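Long-range contacts in putative 5-dehydro-2-deoxygluconokinase (Bacillus halodurans C-125, PDB 2QCV), which probably phosphorylates 5-dehydro-2-deoxy-D-gluconate with ATP, a step in the breakdown of myo-inositol to acetyl-CoA: residues A[260-265]-A[327-332]; A[157-162]-A[194-199]; A[101-106]-A[115-120]; A[50-55]-A[81-86]. One frame throughout, in Å; residues are numbered along the deposited sequence.

Along the chain the four contacts follow one another without interlocking: contact 4 closes first, then contact 3, contact 2 and contact 1. Contacts 2 and 4 belong to the helices and turns around the large nine-stranded sheet of the PfkB kinase, their centres about 24 Å apart. Contact 3 lies in the separate four-stranded sheet, its centre about 22 Å from that of contact 4 and about 26 Å from that of contact 2. Contact 1 fastens the C-terminal tail beyond the edge strand 255-258, on the far side of the chain's centre from contact 2. Contacts 2 and 3 also meet other subunits, so helix layer and small sheet both serve the tetramer.

Contact 1: residues A[260-265]-A[327-332]; sequences AYKTKV and ETITIA
Lys262 lies across the backbone of the tail segment 327-332, and in one of its two modelled conformers its side chain meets Glu327 and Thr328 from CB to NZ. Its CB and CG pass Glu327 O, CG at 3.5 Å; CD comes to 4.1 Å from Glu327 CB, the two side chains crossing at about a right angle. CE then nears Thr328 O, and a bend at the last torsion (chi4 -33°) brings NZ to 3.1 Å from Thr328 O, a bond from above the carbonyl plane that may not be permanent. The lysine backbone joins in, Lys262 N donating to Glu327 O at 2.9 Å, while Ile329 N donates to Ala260 O at 2.8 Å. These two bonds flank Tyr261 and Thr328, a single beta bridge that pins the C-terminal tail, just after helix 316-325, to the chain leaving edge strand 255-258 of the large sheet. Thr328 CG2 sits over one face of the Tyr261 ring, 3.6 Å from its centroid, in a CH-pi contact; the ring also packs on Ala298 and Ser301 of helix 289-305 and on Leu322 and Ile323. Ile329 CD1 meets Ala260 CB at 4.0 Å. One water links Ala260 N to Ile329 O.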
loop_
_atom_site.group_PDB
_atom_site.type_symbol
_atom_site.label_atom_id
_atom_site.label_comp_id
_atom_site.label_asym_id
_atom_site.label_seq_id
_atom_site.Cartn_x
_atom_site.Cartn_y
_atom_site.Cartn_z
ATOM N N ALA A 260 -36.708 -25.064 8.765
ATOM C CA ALA A 260 -36.633 -24.614 7.361
ATOM C C ALA A 260 -37.958 -24.864 6.663
ATOM O O ALA A 260 -38.626 -25.888 6.926
ATOM C CB ALA A 260 -35.509 -25.306 6.613
ATOM N N TYR A 261 -38.342 -23.924 5.793
ATOM C CA TYR A 261 -39.544 -24.090 4.960
ATOM C C TYR A 261 -39.191 -24.721 3.627
ATOM O O TYR A 261 -38.147 -24.425 3.071
ATOM C CB TYR A 261 -40.281 -22.756 4.803
ATOM C CG TYR A 261 -41.012 -22.423 6.065
ATOM C CD1 TYR A 261 -40.362 -21.789 7.128
ATOM C CD2 TYR A 261 -42.338 -22.780 6.231
ATOM C CE1 TYR A 261 -41.024 -21.510 8.332
ATOM C CE2 TYR A 261 -43.012 -22.507 7.414
ATOM C CZ TYR A 261 -42.355 -21.894 8.465
ATOM O OH TYR A 261 -43.018 -21.673 9.625
ATOM N N LYS A 262 -40.011 -25.669 3.172
ATOM C CA LYS A 262 -39.874 -26.271 1.850
ATOM C C LYS A 262 -39.900 -25.134 0.830
ATOM O O LYS A 262 -40.749 -24.252 0.914
ATOM C CB LYS A 262 -41.036 -27.229 1.557
ATOM C CG LYS A 262 -41.153 -28.458 2.454
ATOM C CD LYS A 262 -42.247 -29.410 1.925
ATOM C CE LYS A 262 -42.474 -30.650 2.804
ATOM N NZ LYS A 262 -41.244 -31.132 3.474
ATOM N N THR A 263 -38.975 -25.121 -0.117
ATOM C CA THR A 263 -38.923 -23.986 -1.055
ATOM C C THR A 263 -38.362 -24.379 -2.418
ATOM O O THR A 263 -37.502 -25.250 -2.509
ATOM C CB THR A 263 -38.218 -22.699 -0.411
ATOM O OG1 THR A 263 -37.159 -22.188 -1.220
ATOM C CG2 THR A 263 -37.678 -22.965 1.000
ATOM N N LYS A 264 -38.924 -23.776 -3.466
ATOM C CA LYS A 264 -38.379 -23.897 -4.836
ATOM C C LYS A 264 -37.296 -22.836 -4.970
ATOM O O LYS A 264 -37.577 -21.687 -5.227
ATOM C CB LYS A 264 -39.488 -23.719 -5.880
ATOM N N VAL A 265 -36.056 -23.226 -4.721
ATOM C CA VAL A 265 -34.952 -22.280 -4.629
ATOM C C VAL A 265 -34.567 -21.759 -6.023
ATOM O O VAL A 265 -34.444 -22.541 -6.981
ATOM C CB VAL A 265 -33.719 -22.922 -3.927
ATOM C CG1 VAL A 265 -32.576 -21.905 -3.771
ATOM C CG2 VAL A 265 -34.113 -23.494 -2.567
ATOM N N GLU A 327 -45.447 -25.838 5.641
ATOM C CA GLU A 327 -44.737 -26.845 4.857
ATOM C C GLU A 327 -43.253 -26.708 5.172
ATOM O O GLU A 327 -42.530 -25.956 4.532
ATOM C CB GLU A 327 -45.028 -26.702 3.354
ATOM C CG GLU A 327 -46.482 -27.048 3.033
ATOM C CD GLU A 327 -46.850 -26.906 1.558
ATOM O OE1 GLU A 327 -46.030 -26.390 0.758
ATOM O OE2 GLU A 327 -47.984 -27.315 1.211
ATOM N N THR A 328 -42.828 -27.417 6.209
ATOM C CA THR A 328 -41.487 -27.273 6.737
ATOM C C THR A 328 -40.748 -28.575 6.531
ATOM O O THR A 328 -41.358 -29.581 6.151
ATOM C CB THR A 328 -41.516 -26.948 8.226
ATOM O OG1 THR A 328 -42.316 -27.933 8.883
ATOM C CG2 THR A 328 -42.083 -25.532 8.483
ATOM N N ILE A 329 -39.433 -28.527 6.750
ATOM C CA ILE A 329 -38.550 -29.692 6.625
ATOM C C ILE A 329 -38.230 -30.228 8.034
ATOM O O ILE A 329 -37.718 -29.506 8.885
ATOM C CB ILE A 329 -37.224 -29.343 5.940
ATOM C CG1 ILE A 329 -37.484 -28.800 4.525
ATOM C CG2 ILE A 329 -36.298 -30.574 5.873
ATOM C CD1 ILE A 329 -36.254 -28.177 3.876
ATOM N N THR A 330 -38.527 -31.492 8.270
ATOM C CA THR A 330 -38.241 -32.100 9.583
ATOM C C THR A 330 -37.472 -33.409 9.447
ATOM O O THR A 330 -37.158 -34.047 10.454
ATOM C CB THR A 330 -39.539 -32.320 10.418
ATOM O OG1 THR A 330 -40.404 -33.245 9.750
ATOM C CG2 THR A 330 -40.300 -31.004 10.696
ATOM N N ILE A 331 -37.128 -33.804 8.223
ATOM C CA ILE A 331 -36.571 -35.120 8.014
ATOM C C ILE A 331 -35.075 -35.082 8.260
ATOM O O ILE A 331 -34.516 -36.046 8.806
ATOM C CB ILE A 331 -36.986 -35.687 6.611
ATOM C CG1 ILE A 331 -36.776 -37.197 6.530
ATOM C CG2 ILE A 331 -36.279 -34.972 5.490
ATOM C CD1 ILE A 331 -37.591 -37.946 7.537
ATOM N N ALA A 332 -34.456 -33.949 7.897
ATOM C CA ALA A 332 -33.040 -33.662 8.128
ATOM C C ALA A 332 -32.654 -33.555 9.626
ATOM O O ALA A 332 -33.333 -32.988 10.497
ATOM C CB ALA A 332 -32.658 -32.358 7.397
ATOM O OXT ALA A 332 -31.583 -34.026 9.997
HETATM O O HOH W 1 -35.715 -27.699 9.344
HETATM O O HOH W 2 -42.978 -23.980 2.517
#

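Contact 2: residues A[157-162]-A[194-199]; sequences AVLKAI and SLVAEQ
Leu159 turns its CD2 methyl toward Val196 and Gln199 of the helix segment 194-199. That methyl lies 3.7 Å from Val196 CG2 and, in one of the two modelled conformers of Gln199, 3.8 Å from Gln199 NE2. In that same conformer a water donates to Leu159 O at 2.6 Å and to Gln199 OE1 at 3.2 Å, linking the Gln199 amide to helix 154-167. One turn on, Ile162 aims its CB at the partner helix and divides its branches. CD1, at the end of the branch set beside the backbone N (chi1 -69°), presses on Val196 CG1 at 3.5 Å, whereas CG2 meets Gln199 OE1 of this conformer at 3.4 Å, the two side chains crossing at about a right angle. The axes run nearly parallel, 14° apart, but are separated by 11.4 Å, so the helices meet through the ends of their side chains. Leu159 and Leu195 also pack against a second subunit, on its Val191 and Leu195 respectively. Beneath the pair lies the large sheet: Ile162 rests on Val144 and Val172, Val196 on Phe174, and the two successive helices 154-167 and 186-199 flank strand 171-175 in a beta-alpha-beta layout on the same side of the parallel strands.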
loop_
_atom_site.group_PDB
_atom_site.type_symbol
_atom_site.label_atom_id
_atom_site.label_comp_id
_atom_site.label_asym_id
_atom_site.label_seq_id
_atom_site.Cartn_x
_atom_site.Cartn_y
_atom_site.Cartn_z
ATOM N N ALA A 157 -14.703 1.590 14.304
ATOM C CA ALA A 157 -16.001 2.221 14.286
ATOM C C ALA A 157 -17.044 1.281 14.900
ATOM O O ALA A 157 -17.874 1.710 15.697
ATOM C CB ALA A 157 -16.427 2.615 12.819
ATOM N N VAL A 158 -17.000 -0.001 14.535
ATOM C CA VAL A 158 -17.939 -0.977 15.094
ATOM C C VAL A 158 -17.713 -1.160 16.582
ATOM O O VAL A 158 -18.661 -1.197 17.369
ATOM C CB VAL A 158 -17.835 -2.332 14.372
ATOM C CG1 VAL A 158 -18.632 -3.396 15.086
ATOM C CG2 VAL A 158 -18.319 -2.171 12.861
ATOM N N LEU A 159 -16.453 -1.292 16.989
ATOM C CA LEU A 159 -16.179 -1.460 18.418
ATOM C C LEU A 159 -16.696 -0.239 19.216
ATOM O O LEU A 159 -17.220 -0.386 20.357
ATOM C CB LEU A 159 -14.690 -1.769 18.638
ATOM C CG LEU A 159 -14.151 -3.108 18.093
ATOM C CD1 LEU A 159 -12.609 -3.178 18.276
ATOM C CD2 LEU A 159 -14.853 -4.247 18.801
ATOM N N LYS A 160 -16.524 0.966 18.663
ATOM C CA LYS A 160 -17.036 2.173 19.298
ATOM C C LYS A 160 -18.558 2.139 19.396
ATOM O O LYS A 160 -19.137 2.379 20.460
ATOM C CB LYS A 160 -16.592 3.438 18.556
ATOM C CG LYS A 160 -17.295 4.682 19.083
ATOM C CD LYS A 160 -16.686 5.930 18.453
ATOM C CE LYS A 160 -17.469 7.199 18.896
ATOM N NZ LYS A 160 -16.793 8.455 18.348
ATOM N N ALA A 161 -19.213 1.806 18.291
ATOM C CA ALA A 161 -20.696 1.669 18.263
ATOM C C ALA A 161 -21.246 0.738 19.342
ATOM O O ALA A 161 -22.206 1.088 20.026
ATOM C CB ALA A 161 -21.164 1.226 16.859
ATOM N N ILE A 162 -20.595 -0.407 19.539
ATOM C CA ILE A 162 -21.009 -1.398 20.530
ATOM C C ILE A 162 -20.914 -0.796 21.937
ATOM O O ILE A 162 -21.853 -0.880 22.716
ATOM C CB ILE A 162 -20.164 -2.708 20.427
ATOM C CG1 ILE A 162 -20.491 -3.454 19.121
ATOM C CG2 ILE A 162 -20.422 -3.608 21.659
ATOM C CD1 ILE A 162 -19.439 -4.476 18.721
ATOM N N SER A 194 -14.988 -13.564 18.374
ATOM C CA SER A 194 -15.094 -13.948 19.804
ATOM C C SER A 194 -15.248 -12.715 20.713
ATOM O O SER A 194 -16.133 -12.642 21.556
ATOM C CB SER A 194 -13.908 -14.822 20.223
ATOM O OG SER A 194 -12.652 -14.167 20.013
ATOM N N LEU A 195 -14.412 -11.721 20.479
ATOM C CA LEU A 195 -14.388 -10.471 21.273
ATOM C C LEU A 195 -15.744 -9.767 21.204
ATOM O O LEU A 195 -16.335 -9.431 22.239
ATOM C CB LEU A 195 -13.291 -9.554 20.705
ATOM C CG LEU A 195 -13.360 -8.014 20.844
ATOM C CD1 LEU A 195 -13.367 -7.668 22.296
ATOM C CD2 LEU A 195 -12.197 -7.316 20.121
ATOM N N VAL A 196 -16.252 -9.620 19.979
ATOM C CA VAL A 196 -17.517 -8.934 19.758
ATOM C C VAL A 196 -18.699 -9.765 20.301
ATOM O O VAL A 196 -19.556 -9.231 21.010
ATOM C CB VAL A 196 -17.712 -8.519 18.323
ATOM C CG1 VAL A 196 -19.133 -7.955 18.112
ATOM C CG2 VAL A 196 -16.606 -7.438 17.966
ATOM N N ALA A 197 -18.708 -11.081 20.048
ATOM C CA ALA A 197 -19.813 -11.903 20.566
ATOM C C ALA A 197 -19.852 -11.824 22.089
ATOM O O ALA A 197 -20.932 -11.784 22.695
ATOM C CB ALA A 197 -19.686 -13.384 20.101
ATOM N N GLU A 198 -18.677 -11.744 22.729
ATOM C CA GLU A 198 -18.626 -11.729 24.184
ATOM C C GLU A 198 -19.245 -10.461 24.786
ATOM O O GLU A 198 -19.685 -10.491 25.927
ATOM C CB GLU A 198 -17.175 -11.888 24.646
ATOM C CG GLU A 198 -16.680 -13.350 24.501
ATOM C CD GLU A 198 -15.174 -13.486 24.661
ATOM O OE1 GLU A 198 -14.530 -12.482 25.036
ATOM O OE2 GLU A 198 -14.651 -14.597 24.411
ATOM N N GLN A 199 -19.288 -9.408 23.994
ATOM C CA GLN A 199 -19.822 -8.094 24.359
ATOM C C GLN A 199 -21.286 -7.944 23.999
ATOM O O GLN A 199 -21.935 -6.972 24.403
ATOM C CB GLN A 199 -19.172 -7.005 23.501
ATOM C CG GLN A 199 -17.741 -6.838 23.559
ATOM C CD GLN A 199 -17.367 -5.483 23.026
ATOM O OE1 GLN A 199 -17.738 -4.466 23.604
ATOM N NE2 GLN A 199 -16.681 -5.453 21.906
HETATM O O HOH W 3 -16.238 -1.931 22.236
#

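Contact 3: residues A[101-106]-A[115-120]; sequences LAFTEI and LMYRQD
Phe103 and Tyr117 both set CG beside the backbone N, with chi1 near -70°; the strand register puts the two residues on one face of the sheet, and these like first torsions let their rings meet there. Phe103 CE1 comes to 3.7 Å from Tyr117 CE1, and the planes are inclined at 57°, so the rings meet obliquely. Leu115 O approaches the Phe103 ring at its edge, near the ring plane. On the same face, Leu101 CB lies 3.9 Å from Tyr117 CB, and the CB atoms of Phe103 and Leu115 face each other at 4.2 Å.

The opposite face carries Ala102 and selenomethionine Met116. The Met116 chain turns at its second torsion (chi2 82°), bringing SE back across the neighbouring strand, 3.8 Å from Ala102 CB and near Leu101 O.

Four backbone bonds join the strands. Leu101 and Tyr117 exchange two, with Tyr117 N 2.8 Å from Leu101 O, and Phe103 and Leu115 exchange two more, with Phe103 N 2.9 Å from Leu115 O. Ala102 and Met116 form the non-hydrogen-bonded pair between them, where Met116 CA also makes a C-H contact to Leu101 O.

The face bearing the rings meets a third subunit: Tyr117 OH is hydrogen-bonded to its Thr99 O, and Phe103 stands edge-to-face with its His72 as well as with Phe39 of its own chain. Strands 101-106 and 111-117 thus form an antiparallel beta hairpin at one side of the four-stranded sheet, consistent with the small lid sheet of the ribokinase fold, here buried in a subunit interface.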
loop_
_atom_site.group_PDB
_atom_site.type_symbol
_atom_site.label_atom_id
_atom_site.label_comp_id
_atom_site.label_asym_id
_atom_site.label_seq_id
_atom_site.Cartn_x
_atom_site.Cartn_y
_atom_site.Cartn_z
ATOM N N LEU A 101 -18.946 -4.126 -4.842
ATOM C CA LEU A 101 -19.825 -4.680 -5.882
ATOM C C LEU A 101 -19.881 -6.181 -5.727
ATOM O O LEU A 101 -18.844 -6.845 -5.540
ATOM C CB LEU A 101 -19.287 -4.405 -7.302
ATOM C CG LEU A 101 -19.089 -2.959 -7.745
ATOM C CD1 LEU A 101 -18.407 -2.875 -9.138
ATOM C CD2 LEU A 101 -20.420 -2.231 -7.744
ATOM N N ALA A 102 -21.083 -6.725 -5.814
ATOM C CA ALA A 102 -21.248 -8.176 -5.821
ATOM C C ALA A 102 -21.942 -8.561 -7.123
ATOM O O ALA A 102 -23.097 -8.232 -7.309
ATOM C CB ALA A 102 -22.071 -8.608 -4.602
ATOM N N PHE A 103 -21.240 -9.245 -8.023
ATOM C CA PHE A 103 -21.875 -9.819 -9.207
ATOM C C PHE A 103 -22.300 -11.232 -8.868
ATOM O O PHE A 103 -21.489 -12.030 -8.371
ATOM C CB PHE A 103 -20.903 -9.899 -10.374
ATOM C CG PHE A 103 -20.480 -8.574 -10.921
ATOM C CD1 PHE A 103 -19.453 -7.853 -10.318
ATOM C CD2 PHE A 103 -21.074 -8.076 -12.080
ATOM C CE1 PHE A 103 -19.066 -6.624 -10.851
ATOM C CE2 PHE A 103 -20.666 -6.867 -12.623
ATOM C CZ PHE A 103 -19.700 -6.142 -12.009
ATOM N N THR A 104 -23.546 -11.567 -9.147
ATOM C CA THR A 104 -24.044 -12.881 -8.694
ATOM C C THR A 104 -24.071 -13.839 -9.852
ATOM O O THR A 104 -24.419 -13.460 -10.975
ATOM C CB THR A 104 -25.444 -12.780 -8.087
ATOM O OG1 THR A 104 -26.333 -12.300 -9.102
ATOM C CG2 THR A 104 -25.427 -11.850 -6.892
ATOM N N GLU A 105 -23.594 -15.059 -9.596
ATOM C CA GLU A 105 -23.667 -16.139 -10.562
ATOM C C GLU A 105 -24.629 -17.161 -9.999
ATOM O O GLU A 105 -24.498 -17.541 -8.837
ATOM C CB GLU A 105 -22.310 -16.819 -10.739
ATOM C CG GLU A 105 -22.368 -17.988 -11.691
ATOM C CD GLU A 105 -21.018 -18.616 -11.906
ATOM O OE1 GLU A 105 -20.596 -19.412 -11.034
ATOM O OE2 GLU A 105 -20.371 -18.279 -12.924
ATOM N N ILE A 106 -25.573 -17.591 -10.829
ATOM C CA ILE A 106 -26.515 -18.662 -10.508
ATOM C C ILE A 106 -26.359 -19.752 -11.565
ATOM O O ILE A 106 -26.939 -19.681 -12.651
ATOM C CB ILE A 106 -27.973 -18.130 -10.483
ATOM C CG1 ILE A 106 -28.067 -16.882 -9.586
ATOM C CG2 ILE A 106 -28.946 -19.184 -9.930
ATOM C CD1 ILE A 106 -29.277 -16.038 -9.866
ATOM N N LEU A 115 -18.940 -12.846 -7.456
ATOM C CA LEU A 115 -17.649 -12.260 -7.805
ATOM C C LEU A 115 -17.653 -10.885 -7.121
ATOM O O LEU A 115 -18.468 -10.022 -7.467
ATOM C CB LEU A 115 -17.525 -12.168 -9.341
ATOM C CG LEU A 115 -16.260 -11.530 -9.935
ATOM C CD1 LEU A 115 -15.000 -12.062 -9.248
ATOM C CD2 LEU A 115 -16.216 -11.764 -11.404
HETATM N N MSE A 116 -16.810 -10.707 -6.109
HETATM C CA MSE A 116 -16.832 -9.520 -5.273
HETATM C C MSE A 116 -15.717 -8.537 -5.574
HETATM O O MSE A 116 -14.568 -8.921 -5.780
HETATM C CB MSE A 116 -16.740 -9.932 -3.795
HETATM C CG MSE A 116 -16.935 -8.795 -2.817
HETATM SE SE MSE A 116 -18.864 -8.390 -2.507
HETATM C CE MSE A 116 -18.698 -6.546 -1.704
ATOM N N TYR A 117 -16.072 -7.258 -5.627
ATOM C CA TYR A 117 -15.112 -6.156 -5.663
ATOM C C TYR A 117 -15.144 -5.569 -4.239
ATOM O O TYR A 117 -16.124 -4.946 -3.859
ATOM C CB TYR A 117 -15.546 -5.127 -6.707
ATOM C CG TYR A 117 -15.198 -5.584 -8.111
ATOM C CD1 TYR A 117 -15.827 -6.687 -8.690
ATOM C CD2 TYR A 117 -14.217 -4.929 -8.836
ATOM C CE1 TYR A 117 -15.487 -7.102 -9.968
ATOM C CE2 TYR A 117 -13.865 -5.336 -10.117
ATOM C CZ TYR A 117 -14.506 -6.424 -10.671
ATOM O OH TYR A 117 -14.133 -6.825 -11.931
ATOM N N ARG A 118 -14.115 -5.865 -3.437
ATOM C CA ARG A 118 -14.116 -5.535 -1.979
ATOM C C ARG A 118 -12.884 -4.749 -1.503
ATOM O O ARG A 118 -12.868 -4.248 -0.374
ATOM C CB ARG A 118 -14.226 -6.812 -1.153
ATOM C CG ARG A 118 -12.996 -7.670 -1.231
ATOM C CD ARG A 118 -13.099 -8.929 -0.353
ATOM N NE ARG A 118 -13.861 -10.013 -0.966
ATOM C CZ ARG A 118 -13.415 -10.764 -1.971
ATOM N NH1 ARG A 118 -12.226 -10.524 -2.534
ATOM N NH2 ARG A 118 -14.175 -11.747 -2.443
ATOM N N GLN A 119 -11.875 -4.591 -2.348
ATOM C CA GLN A 119 -10.635 -3.929 -1.915
ATOM C C GLN A 119 -10.772 -2.413 -1.770
ATOM O O GLN A 119 -11.140 -1.700 -2.712
ATOM C CB GLN A 119 -9.446 -4.254 -2.839
ATOM C CG GLN A 119 -8.221 -3.354 -2.615
ATOM C CD GLN A 119 -7.057 -3.680 -3.514
ATOM O OE1 GLN A 119 -6.618 -4.816 -3.550
ATOM N NE2 GLN A 119 -6.546 -2.681 -4.244
ATOM N N ASP A 120 -10.440 -1.907 -0.580
ATOM C CA ASP A 120 -10.455 -0.460 -0.329
ATOM C C ASP A 120 -11.774 0.181 -0.683
ATOM O O ASP A 120 -11.835 1.326 -1.137
ATOM C CB ASP A 120 -9.305 0.239 -1.053
ATOM C CG ASP A 120 -7.967 -0.116 -0.451
ATOM O OD1 ASP A 120 -7.886 -0.273 0.793
ATOM O OD2 ASP A 120 -7.003 -0.256 -1.215
#

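Contact 4: residues A[50-55]-A[81-86]; sequences IVIGSS and RGVGVD
A Schellman motif ends helix 71-82, and Ser55 of helix 46-56 grips the turn that follows. In one of its two modelled conformers, Ser55 OG donates to Val83 O at 2.6 Å, tilted only 17° from the carbonyl plane. The hydroxyl is directed there by its first torsion, which carries OG opposite the backbone N (chi1 -166°), alongside the carbonyl carbon. A water adds a second link by donating to Ser55 OG of this conformer and, at 2.7 Å, to Gly84 O, so the hydroxyl holds Val83 O directly and Gly84 O through water.

Gly84 is the C-prime residue, with the positive phi (99°) of this motif; Gly84 N bonds to Arg81 O, and Val85 N reaches back to Met80 O. The turn thereby leads the chain out of the helix towards strand 90-92 at the edge of the large sheet, with helix 46-56 packed against the turn. Valines on both sides of Gly84 make the apolar part of the contact. Val85 crosses Val51 at about a right angle: its CG1 lies 3.9 Å from Val51 CG2, while CG2 settles 3.7 Å from Val51 O. Val83 CG2 meets Ile52 CG2 at 4.1 Å. Deeper in, Val51 also packs on Ala16, Ala61 and Phe63 of the sheet, and Met80 touches both Val51 and Val85. One turn of helix 46-56 is braced internally, Ser54 OG donating to Ile50 O at 2.8 Å.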
loop_
_atom_site.group_PDB
_atom_site.type_symbol
_atom_site.label_atom_id
_atom_site.label_comp_id
_atom_site.label_asym_id
_atom_site.label_seq_id
_atom_site.Cartn_x
_atom_site.Cartn_y
_atom_site.Cartn_z
ATOM N N ILE A 50 -30.607 -6.137 5.833
ATOM C CA ILE A 50 -31.369 -6.378 7.064
ATOM C C ILE A 50 -32.257 -5.148 7.343
ATOM O O ILE A 50 -33.439 -5.299 7.656
ATOM C CB ILE A 50 -30.460 -6.714 8.273
ATOM C CG1 ILE A 50 -29.811 -8.080 8.057
ATOM C CG2 ILE A 50 -31.273 -6.733 9.616
ATOM C CD1 ILE A 50 -28.731 -8.437 9.108
ATOM N N VAL A 51 -31.717 -3.946 7.213
ATOM C CA VAL A 51 -32.559 -2.753 7.457
ATOM C C VAL A 51 -33.622 -2.519 6.380
ATOM O O VAL A 51 -34.711 -2.086 6.706
ATOM C CB VAL A 51 -31.809 -1.436 7.771
ATOM C CG1 VAL A 51 -30.968 -1.609 9.077
ATOM C CG2 VAL A 51 -30.991 -0.913 6.583
ATOM N N ILE A 52 -33.322 -2.813 5.128
ATOM C CA ILE A 52 -34.319 -2.709 4.061
ATOM C C ILE A 52 -35.436 -3.740 4.279
ATOM O O ILE A 52 -36.648 -3.443 4.169
ATOM C CB ILE A 52 -33.678 -2.911 2.686
ATOM C CG1 ILE A 52 -32.692 -1.765 2.342
ATOM C CG2 ILE A 52 -34.781 -2.977 1.570
ATOM C CD1 ILE A 52 -31.739 -2.051 1.112
ATOM N N GLY A 53 -35.056 -4.968 4.618
ATOM C CA GLY A 53 -36.051 -5.975 4.944
ATOM C C GLY A 53 -36.901 -5.597 6.155
ATOM O O GLY A 53 -38.113 -5.818 6.198
ATOM N N SER A 54 -36.265 -5.060 7.182
ATOM C CA SER A 54 -36.960 -4.620 8.366
ATOM C C SER A 54 -37.981 -3.529 8.061
ATOM O O SER A 54 -39.093 -3.552 8.609
ATOM C CB SER A 54 -35.965 -4.094 9.423
ATOM O OG SER A 54 -35.129 -5.156 9.874
ATOM N N SER A 55 -37.612 -2.584 7.200
ATOM C CA SER A 55 -38.514 -1.475 6.861
ATOM C C SER A 55 -39.723 -2.017 6.127
ATOM O O SER A 55 -40.827 -1.572 6.358
ATOM C CB SER A 55 -37.823 -0.416 5.996
ATOM O OG SER A 55 -38.609 0.764 5.978
ATOM N N ARG A 81 -33.615 5.534 1.583
ATOM C CA ARG A 81 -34.534 6.573 1.989
ATOM C C ARG A 81 -35.932 6.324 1.421
ATOM O O ARG A 81 -36.942 6.481 2.113
ATOM C CB ARG A 81 -34.033 7.940 1.538
ATOM C CG ARG A 81 -35.001 9.071 1.889
ATOM C CD ARG A 81 -34.311 10.393 1.936
ATOM N NE ARG A 81 -33.415 10.570 0.803
ATOM C CZ ARG A 81 -33.782 10.936 -0.416
ATOM N NH1 ARG A 81 -35.049 11.198 -0.698
ATOM N NH2 ARG A 81 -32.858 11.040 -1.369
ATOM N N GLY A 82 -35.982 5.899 0.170
ATOM C CA GLY A 82 -37.253 5.668 -0.502
ATOM C C GLY A 82 -38.021 4.501 0.083
ATOM O O GLY A 82 -39.229 4.469 -0.036
ATOM N N VAL A 83 -37.344 3.519 0.695
ATOM C CA VAL A 83 -38.042 2.426 1.357
ATOM C C VAL A 83 -38.218 2.643 2.874
ATOM O O VAL A 83 -38.666 1.740 3.599
ATOM C CB VAL A 83 -37.407 1.034 1.101
ATOM C CG1 VAL A 83 -37.413 0.749 -0.340
ATOM C CG2 VAL A 83 -35.973 0.923 1.682
ATOM N N GLY A 84 -37.863 3.838 3.347
ATOM C CA GLY A 84 -38.243 4.277 4.681
ATOM C C GLY A 84 -37.127 4.087 5.697
ATOM O O GLY A 84 -37.363 4.228 6.895
ATOM N N VAL A 85 -35.911 3.784 5.244
ATOM C CA VAL A 85 -34.765 3.706 6.168
ATOM C C VAL A 85 -34.238 5.123 6.404
ATOM O O VAL A 85 -34.123 5.889 5.465
ATOM C CB VAL A 85 -33.637 2.790 5.636
ATOM C CG1 VAL A 85 -32.459 2.749 6.604
ATOM C CG2 VAL A 85 -34.126 1.376 5.406
ATOM N N ASP A 86 -33.901 5.479 7.647
ATOM C CA ASP A 86 -33.247 6.763 7.923
ATOM C C ASP A 86 -31.809 6.745 7.396
ATOM O O ASP A 86 -31.030 5.863 7.758
ATOM C CB ASP A 86 -33.246 7.045 9.420
ATOM C CG ASP A 86 -32.687 8.409 9.760
ATOM O OD1 ASP A 86 -31.449 8.585 9.746
ATOM O OD2 ASP A 86 -33.491 9.308 10.067
HETATM O O HOH W 4 -37.461 1.968 8.364
#